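Local coordinates for periplasmic cell division protein (SufI) (Aquifex aeolicus, PDB 6SYY) that probably oxidises its substrates at a mononuclear copper and reduces oxygen at a trinuclear copper cluster, as multicopper oxidases do, at residues T155-P160 / G173-I178; Y196-I201 / E244-R249; M449-H454 / L507-L512. All blocks are in the same frame, centred on the assembly; numbering follows the deposited sequence.

Contact 1: residues T155-P160 / G173-I178; sequences TYFYHP and GLAGMI. With CU (copper (II) ion), chain E.
Tyr156 to Tyr158 run antiparallel to Gly176 to Ile178, the short strand axes 4.3 Å apart at 142°, with Tyr156 and Ile178, then Tyr158 and Gly176, each joined by two backbone hydrogen bonds. Tyr158 lays its ring over Gly176, whose CA sits 3.7 Å from the ring centroid. The ring fills the place where a side chain on Gly176 would stand, and its rim atom CD2 reaches Ile178 CG1 at 3.5 Å. Its hydroxyl is held beyond the pair by the carbonyl of Pro93. These are adjoining strands of the first cupredoxin-like domain, linked through helix 166-172, which ends in a Schellman motif at Gly173. On the other face of the sheet, with Met177, Phe157 has its CG trans to its N (chi1 -174°), which carries the ring edge to Gly176: CD1 lies 3.2 Å from Gly176 O, while His159 CD2 stands over the middle of the ring. His159 NE2 binds copper at 1.8 Å, a site completed by His120, His510 and a bound oxygen atom. His159 ND1 donates to Pro160 O, 2.9 Å away and near the imidazole plane, which helps fix the ring's rotation. Pro160 CD presses tightly on Leu174 CB at 3.5 Å.

Contact 2: residues Y196-I201 / E244-R249; sequences YGVIDI and ERKIYR
Two torsions bring Ile199 and Tyr248 together: Ile199 places CG1 between its backbone N and carbonyl carbon (chi1 63°), which turns CG2 over the tyrosine ring, while Tyr248 swings its own CG to the side of its backbone N (chi1 -78°). The methyl CG2 sits over one face of the phenol, 3.8 Å from the ring centroid and displaced toward the rim, with the two side chains crossing at about a right angle. This is the start of a parallel strand pairing, 200-208 with 247-254, in the second cupredoxin-like domain. Arg249 brackets Asp200 there: its N donates to Ile199 O at 2.7 Å, and its O accepts from Ile201 N at 2.8 Å. The side chains of Asp200 and Arg249 lie alongside and point the same way, the carboxylate and guanidinium planes only 13° apart. Even so, they form no salt bridge with each other. Asp200 OD1 rests on the aliphatic part of Arg249, 3.5 Å from CD, and pairs with Arg251, while the guanidinium goes to Glu185 and Asp302. Lys246 bends at chi3 and brings NZ to 3.7 Å from Ile199 CG2, on a different side of the methyl from the ring. At the far end of that ring, Tyr248 OH accepts a hydrogen bond from Glu244 N at 3.0 Å.

Contact 3: residues M449-H454 / L507-L512; sequences MYHPMH and LHCHIL. With CU (copper (II) ion), chain B; CU (copper (II) ion), chain C; CU (copper (II) ion), chain E; O (oxygen atom), chain F.
Ile511 is the knob: its CD1 methyl sits over one face of the Tyr450 ring, 4.2 Å from the centroid, and meets Met449 CE tip to tip. Ile511 CG1 packs hard against Pro452 CD at 3.5 Å. The two strands pair antiparallel in the third cupredoxin-like domain, where the His-Cys-His motif of multicopper oxidases, His508 to His510, joins the mononuclear copper to the trinuclear cluster. Tyr450 OH hydrogen-bonds the carbonyl of Ala258. Replacing Tyr450 by an alanine would probably open a gap under Ile511 CD1 and leave that carbonyl without its partner. Met453, bent at chi2 and chi3, hooks its sulfur over Cys509 and tucks CE against Leu507 CD2 at 3.7 Å. On the opposite face of the sheet, His454 and His508 lie side by side with ring planes at 88°, and His508 NE2 comes to the edge of the His454 ring, 3.4 Å from CD2. His508 and His510 bind different coppers with an oxygen atom between them, whereas His454 serves a third with His118. At the mononuclear site, completed by His514, copper is bound by His451 ND1 at 2.2 Å and Cys509 SG at 2.0 Å, the sulfur accepting the N-H of Ile511.

In the fold
Contacts 1 and 3 are both buried antiparallel strand pairs, in the first and third cupredoxin-like domains. They meet at one copper: His159 NE2 of contact 1 and His510 NE2 of contact 3, 3.7 Å apart, both bind it, so the trinuclear cluster lies where the two domains join. Contact 2, a parallel pair, sits farther out, its centre about 21 Å from the chain's centre and about 31 Å from that of contact 3, on the opposite side. Largely buried with an exposed margin, it is joined by backbone bonds and apolar packing, while its charged side chains pair outward with neighbouring strands and a helix. Contacts 1 and 3 instead set metal-binding imidazoles among apolar and aromatic side chains.

Contact 1: residues T155-P160 / G173-I178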
# COMPACT_ATOMS: atom_id res chain seq x y z
N THR A 155 -7.17 4.22 -3.67
CA THR A 155 -5.74 4.47 -3.66
C THR A 155 -4.99 3.15 -3.80
O THR A 155 -5.09 2.27 -2.94
CB THR A 155 -5.32 5.17 -2.37
OG1 THR A 155 -6.05 6.40 -2.24
CG2 THR A 155 -3.83 5.46 -2.38
N TYR A 156 -4.22 3.02 -4.88
CA TYR A 156 -3.44 1.83 -5.15
C TYR A 156 -1.96 2.21 -5.17
O TYR A 156 -1.58 3.34 -4.85
CB TYR A 156 -3.93 1.17 -6.44
CG TYR A 156 -5.38 0.72 -6.33
CD1 TYR A 156 -5.70 -0.60 -6.02
CD2 TYR A 156 -6.43 1.62 -6.50
CE1 TYR A 156 -7.02 -1.01 -5.90
CE2 TYR A 156 -7.76 1.21 -6.38
CZ TYR A 156 -8.04 -0.10 -6.08
OH TYR A 156 -9.35 -0.51 -5.96
N PHE A 157 -1.12 1.25 -5.54
CA PHE A 157 0.28 1.26 -5.12
C PHE A 157 1.08 0.50 -6.17
O PHE A 157 0.76 -0.66 -6.46
CB PHE A 157 0.37 0.60 -3.73
CG PHE A 157 1.74 0.65 -3.08
CD1 PHE A 157 2.72 1.52 -3.52
CD2 PHE A 157 2.02 -0.19 -2.01
CE1 PHE A 157 3.97 1.55 -2.90
CE2 PHE A 157 3.26 -0.17 -1.39
CZ PHE A 157 4.23 0.70 -1.84
N TYR A 158 2.09 1.13 -6.75
CA TYR A 158 2.98 0.42 -7.67
C TYR A 158 4.40 0.46 -7.12
O TYR A 158 4.87 1.51 -6.67
CB TYR A 158 2.92 0.98 -9.10
CG TYR A 158 3.40 2.39 -9.34
CD1 TYR A 158 4.68 2.63 -9.81
CD2 TYR A 158 2.55 3.47 -9.18
CE1 TYR A 158 5.12 3.93 -10.08
CE2 TYR A 158 2.98 4.77 -9.44
CZ TYR A 158 4.26 4.99 -9.89
OH TYR A 158 4.70 6.27 -10.15
N HIS A 159 5.06 -0.69 -7.15
CA HIS A 159 6.38 -0.87 -6.56
C HIS A 159 6.98 -2.13 -7.14
O HIS A 159 6.26 -2.98 -7.68
CB HIS A 159 6.29 -0.94 -5.02
CG HIS A 159 5.55 -2.14 -4.51
ND1 HIS A 159 6.10 -3.41 -4.49
CD2 HIS A 159 4.31 -2.26 -3.97
CE1 HIS A 159 5.23 -4.26 -3.98
NE2 HIS A 159 4.14 -3.59 -3.65
N PRO A 160 8.30 -2.29 -7.06
CA PRO A 160 8.93 -3.47 -7.67
C PRO A 160 8.66 -4.73 -6.87
O PRO A 160 8.38 -4.70 -5.67
CB PRO A 160 10.42 -3.12 -7.66
CG PRO A 160 10.56 -2.15 -6.56
CD PRO A 160 9.30 -1.36 -6.52
N GLY A 173 13.77 3.91 -3.67
CA GLY A 173 12.95 4.92 -4.31
C GLY A 173 11.88 4.47 -5.28
O GLY A 173 11.08 5.29 -5.73
N LEU A 174 11.84 3.18 -5.61
CA LEU A 174 10.83 2.68 -6.55
C LEU A 174 9.54 2.46 -5.77
O LEU A 174 9.31 1.40 -5.19
CB LEU A 174 11.30 1.41 -7.24
CG LEU A 174 12.55 1.56 -8.11
CD1 LEU A 174 12.87 0.25 -8.83
CD2 LEU A 174 12.38 2.71 -9.09
N ALA A 175 8.69 3.49 -5.75
CA ALA A 175 7.40 3.44 -5.08
C ALA A 175 6.55 4.60 -5.58
O ALA A 175 7.04 5.73 -5.69
CB ALA A 175 7.53 3.51 -3.55
N GLY A 176 5.29 4.31 -5.88
CA GLY A 176 4.39 5.34 -6.36
C GLY A 176 2.96 4.98 -6.05
O GLY A 176 2.62 3.82 -5.79
N MET A 177 2.11 6.00 -6.08
CA MET A 177 0.69 5.87 -5.80
C MET A 177 -0.11 5.85 -7.10
O MET A 177 0.24 6.53 -8.07
CB MET A 177 0.21 7.01 -4.90
CG MET A 177 -1.30 7.08 -4.70
SD MET A 177 -1.84 8.40 -3.60
CE MET A 177 -1.18 7.85 -2.02
N ILE A 178 -1.19 5.07 -7.10
CA ILE A 178 -2.17 5.03 -8.17
C ILE A 178 -3.51 5.48 -7.60
O ILE A 178 -3.89 5.08 -6.49
CB ILE A 178 -2.29 3.61 -8.77
CG1 ILE A 178 -0.97 3.19 -9.42
CG2 ILE A 178 -3.44 3.52 -9.76
CD1 ILE A 178 -0.96 1.74 -9.87
CU CU E . 2.90 -4.23 -2.48

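Contact 2: residues Y196-I201 / E244-R249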
# COMPACT_ATOMS: atom_id res chain seq x y z
N TYR A 196 -7.09 17.05 -6.71
CA TYR A 196 -5.76 16.54 -6.40
C TYR A 196 -4.79 17.70 -6.18
O TYR A 196 -4.79 18.68 -6.92
CB TYR A 196 -5.24 15.63 -7.52
CG TYR A 196 -3.80 15.23 -7.30
CD1 TYR A 196 -3.48 14.22 -6.41
CD2 TYR A 196 -2.77 15.90 -7.94
CE1 TYR A 196 -2.17 13.86 -6.18
CE2 TYR A 196 -1.45 15.55 -7.71
CZ TYR A 196 -1.16 14.53 -6.83
OH TYR A 196 0.15 14.17 -6.60
N GLY A 197 -3.96 17.58 -5.15
CA GLY A 197 -3.00 18.61 -4.81
C GLY A 197 -3.57 19.82 -4.10
O GLY A 197 -2.79 20.64 -3.60
N VAL A 198 -4.89 19.97 -4.04
CA VAL A 198 -5.49 21.09 -3.34
C VAL A 198 -6.01 20.61 -1.98
O VAL A 198 -5.42 20.92 -0.94
CB VAL A 198 -6.62 21.74 -4.16
CG1 VAL A 198 -7.23 22.92 -3.41
CG2 VAL A 198 -6.08 22.19 -5.50
N ILE A 199 -7.10 19.84 -1.99
CA ILE A 199 -7.62 19.23 -0.77
C ILE A 199 -7.69 17.71 -0.86
O ILE A 199 -8.19 17.07 0.07
CB ILE A 199 -9.00 19.81 -0.39
CG1 ILE A 199 -10.04 19.51 -1.47
CG2 ILE A 199 -8.90 21.32 -0.13
CD1 ILE A 199 -11.44 19.96 -1.11
N ASP A 200 -7.21 17.12 -1.96
CA ASP A 200 -7.07 15.67 -2.10
C ASP A 200 -5.57 15.38 -2.16
O ASP A 200 -4.95 15.50 -3.22
CB ASP A 200 -7.80 15.17 -3.35
CG ASP A 200 -7.95 13.65 -3.38
OD1 ASP A 200 -7.31 12.96 -2.56
OD2 ASP A 200 -8.72 13.14 -4.22
N ILE A 201 -4.99 15.02 -1.02
CA ILE A 201 -3.55 15.05 -0.81
C ILE A 201 -3.03 13.64 -0.55
O ILE A 201 -3.50 12.97 0.38
CB ILE A 201 -3.18 15.97 0.37
CG1 ILE A 201 -3.77 17.37 0.18
CG2 ILE A 201 -1.66 16.01 0.56
CD1 ILE A 201 -3.28 18.10 -1.04
N GLU A 244 -6.56 25.24 4.91
CA GLU A 244 -7.65 26.15 5.20
C GLU A 244 -8.71 25.42 6.03
O GLU A 244 -8.68 24.19 6.18
CB GLU A 244 -8.25 26.70 3.90
CG GLU A 244 -7.20 27.01 2.85
CD GLU A 244 -7.81 27.51 1.55
OE1 GLU A 244 -8.99 27.91 1.56
OE2 GLU A 244 -7.10 27.50 0.52
N ARG A 245 -9.65 26.18 6.58
CA ARG A 245 -10.76 25.59 7.32
C ARG A 245 -11.70 24.92 6.31
O ARG A 245 -12.70 25.48 5.87
CB ARG A 245 -11.47 26.63 8.18
CG ARG A 245 -10.64 27.08 9.38
CD ARG A 245 -11.42 27.98 10.34
NE ARG A 245 -12.49 27.26 11.03
CZ ARG A 245 -13.79 27.44 10.80
NH1 ARG A 245 -14.19 28.32 9.89
NH2 ARG A 245 -14.68 26.74 11.48
N LYS A 246 -11.33 23.71 5.92
CA LYS A 246 -12.04 22.96 4.89
C LYS A 246 -11.94 21.48 5.23
O LYS A 246 -11.21 21.07 6.14
CB LYS A 246 -11.46 23.23 3.49
CG LYS A 246 -11.68 24.64 2.96
CD LYS A 246 -11.45 24.73 1.45
CE LYS A 246 -9.98 24.75 1.09
NZ LYS A 246 -9.77 24.95 -0.37
N ILE A 247 -12.69 20.67 4.50
CA ILE A 247 -12.49 19.23 4.53
C ILE A 247 -11.37 18.87 3.57
O ILE A 247 -11.39 19.27 2.40
CB ILE A 247 -13.79 18.48 4.17
CG1 ILE A 247 -14.84 18.68 5.27
CG2 ILE A 247 -13.48 16.99 3.93
CD1 ILE A 247 -16.23 18.20 4.89
N TYR A 248 -10.38 18.13 4.06
CA TYR A 248 -9.31 17.60 3.24
C TYR A 248 -9.40 16.08 3.19
O TYR A 248 -9.72 15.43 4.19
CB TYR A 248 -7.93 18.00 3.78
CG TYR A 248 -7.53 19.42 3.46
CD1 TYR A 248 -8.15 20.49 4.09
CD2 TYR A 248 -6.53 19.69 2.54
CE1 TYR A 248 -7.79 21.79 3.81
CE2 TYR A 248 -6.16 20.99 2.25
CZ TYR A 248 -6.79 22.04 2.89
OH TYR A 248 -6.44 23.34 2.61
N ARG A 249 -9.14 15.52 2.02
CA ARG A 249 -8.97 14.09 1.87
C ARG A 249 -7.49 13.77 1.82
O ARG A 249 -6.75 14.36 1.01
CB ARG A 249 -9.67 13.58 0.61
CG ARG A 249 -9.35 12.13 0.29
CD ARG A 249 -10.11 11.70 -0.94
NE ARG A 249 -10.05 10.26 -1.14
CZ ARG A 249 -10.84 9.60 -1.98
NH1 ARG A 249 -11.74 10.27 -2.69
NH2 ARG A 249 -10.73 8.29 -2.11

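Contact 3: residues M449-H454 / L507-L512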
# COMPACT_ATOMS: atom_id res chain seq x y z
N MET A 449 6.24 -11.75 16.02
CA MET A 449 6.18 -10.51 15.27
C MET A 449 4.87 -10.42 14.50
O MET A 449 4.29 -11.43 14.11
CB MET A 449 7.37 -10.39 14.30
CG MET A 449 7.47 -9.05 13.62
SD MET A 449 9.15 -8.62 13.17
CE MET A 449 8.91 -6.93 12.65
N TYR A 450 4.41 -9.19 14.29
CA TYR A 450 3.23 -9.00 13.46
C TYR A 450 3.60 -9.19 11.99
O TYR A 450 4.76 -9.06 11.59
CB TYR A 450 2.63 -7.61 13.69
CG TYR A 450 3.09 -6.57 12.70
CD1 TYR A 450 2.30 -6.21 11.61
CD2 TYR A 450 4.32 -5.93 12.85
CE1 TYR A 450 2.71 -5.26 10.70
CE2 TYR A 450 4.74 -4.97 11.94
CZ TYR A 450 3.94 -4.64 10.87
OH TYR A 450 4.34 -3.68 9.96
N HIS A 451 2.60 -9.52 11.18
CA HIS A 451 2.79 -9.66 9.75
C HIS A 451 1.61 -9.06 9.00
O HIS A 451 0.47 -9.50 9.18
CB HIS A 451 2.95 -11.13 9.36
CG HIS A 451 4.03 -11.84 10.11
ND1 HIS A 451 5.37 -11.67 9.84
CD2 HIS A 451 3.96 -12.72 11.14
CE1 HIS A 451 6.08 -12.41 10.66
NE2 HIS A 451 5.25 -13.06 11.46
N PRO A 452 1.84 -8.06 8.16
CA PRO A 452 0.76 -7.59 7.28
C PRO A 452 0.66 -8.49 6.05
O PRO A 452 1.48 -8.38 5.13
CB PRO A 452 1.19 -6.16 6.93
CG PRO A 452 2.69 -6.21 6.98
CD PRO A 452 3.08 -7.28 7.99
N MET A 453 -0.31 -9.39 6.04
CA MET A 453 -0.40 -10.42 5.01
C MET A 453 -1.18 -9.91 3.81
O MET A 453 -2.29 -9.39 3.95
CB MET A 453 -1.05 -11.68 5.58
CG MET A 453 -0.24 -12.35 6.68
SD MET A 453 1.41 -12.82 6.14
CE MET A 453 1.03 -13.90 4.76
N HIS A 454 -0.60 -10.08 2.63
CA HIS A 454 -1.15 -9.57 1.38
C HIS A 454 -1.34 -10.73 0.41
O HIS A 454 -0.48 -11.60 0.30
CB HIS A 454 -0.22 -8.50 0.79
CG HIS A 454 -0.61 -8.02 -0.57
ND1 HIS A 454 -1.83 -7.46 -0.85
CD2 HIS A 454 0.08 -8.01 -1.74
CE1 HIS A 454 -1.89 -7.13 -2.12
NE2 HIS A 454 -0.74 -7.46 -2.69
N LEU A 507 0.91 -15.00 -2.32
CA LEU A 507 0.47 -14.74 -0.96
C LEU A 507 1.73 -14.57 -0.13
O LEU A 507 2.58 -15.47 -0.10
CB LEU A 507 -0.41 -15.87 -0.42
CG LEU A 507 -0.99 -15.78 1.00
CD1 LEU A 507 -2.25 -16.62 1.11
CD2 LEU A 507 0.01 -16.24 2.05
N HIS A 508 1.87 -13.42 0.53
CA HIS A 508 3.14 -13.10 1.17
C HIS A 508 2.92 -12.03 2.23
O HIS A 508 1.94 -11.29 2.22
CB HIS A 508 4.18 -12.62 0.14
CG HIS A 508 3.85 -11.30 -0.50
ND1 HIS A 508 4.40 -10.11 -0.07
CD2 HIS A 508 3.04 -10.99 -1.53
CE1 HIS A 508 3.93 -9.12 -0.81
NE2 HIS A 508 3.10 -9.63 -1.71
N CYS A 509 3.86 -11.99 3.17
CA CYS A 509 3.93 -10.89 4.12
C CYS A 509 4.40 -9.63 3.41
O CYS A 509 5.25 -9.69 2.52
CB CYS A 509 4.87 -11.24 5.26
SG CYS A 509 5.11 -9.91 6.43
N HIS A 510 3.86 -8.48 3.81
CA HIS A 510 4.24 -7.23 3.18
C HIS A 510 5.27 -6.46 3.98
O HIS A 510 5.53 -5.29 3.66
CB HIS A 510 3.01 -6.36 2.92
CG HIS A 510 3.19 -5.45 1.75
ND1 HIS A 510 3.94 -4.29 1.81
CD2 HIS A 510 2.76 -5.54 0.47
CE1 HIS A 510 3.94 -3.70 0.63
NE2 HIS A 510 3.23 -4.44 -0.20
N ILE A 511 5.85 -7.06 5.01
CA ILE A 511 7.13 -6.58 5.52
C ILE A 511 8.18 -6.99 4.49
O ILE A 511 8.40 -8.19 4.28
CB ILE A 511 7.44 -7.13 6.91
CG1 ILE A 511 6.49 -6.51 7.95
CG2 ILE A 511 8.89 -6.87 7.28
CD1 ILE A 511 6.61 -7.10 9.33
N LEU A 512 8.78 -6.01 3.82
CA LEU A 512 9.52 -6.29 2.59
C LEU A 512 10.68 -7.24 2.83
O LEU A 512 10.98 -8.10 1.99
CB LEU A 512 10.01 -4.99 1.97
CG LEU A 512 8.87 -4.07 1.54
CD1 LEU A 512 9.41 -2.89 0.76
CD2 LEU A 512 7.85 -4.85 0.73
CU CU B . 6.10 -10.85 7.94
CU CU C . 3.21 -8.57 -3.65
CU CU E . 2.90 -4.23 -2.48
O O F . 3.22 -6.57 -3.00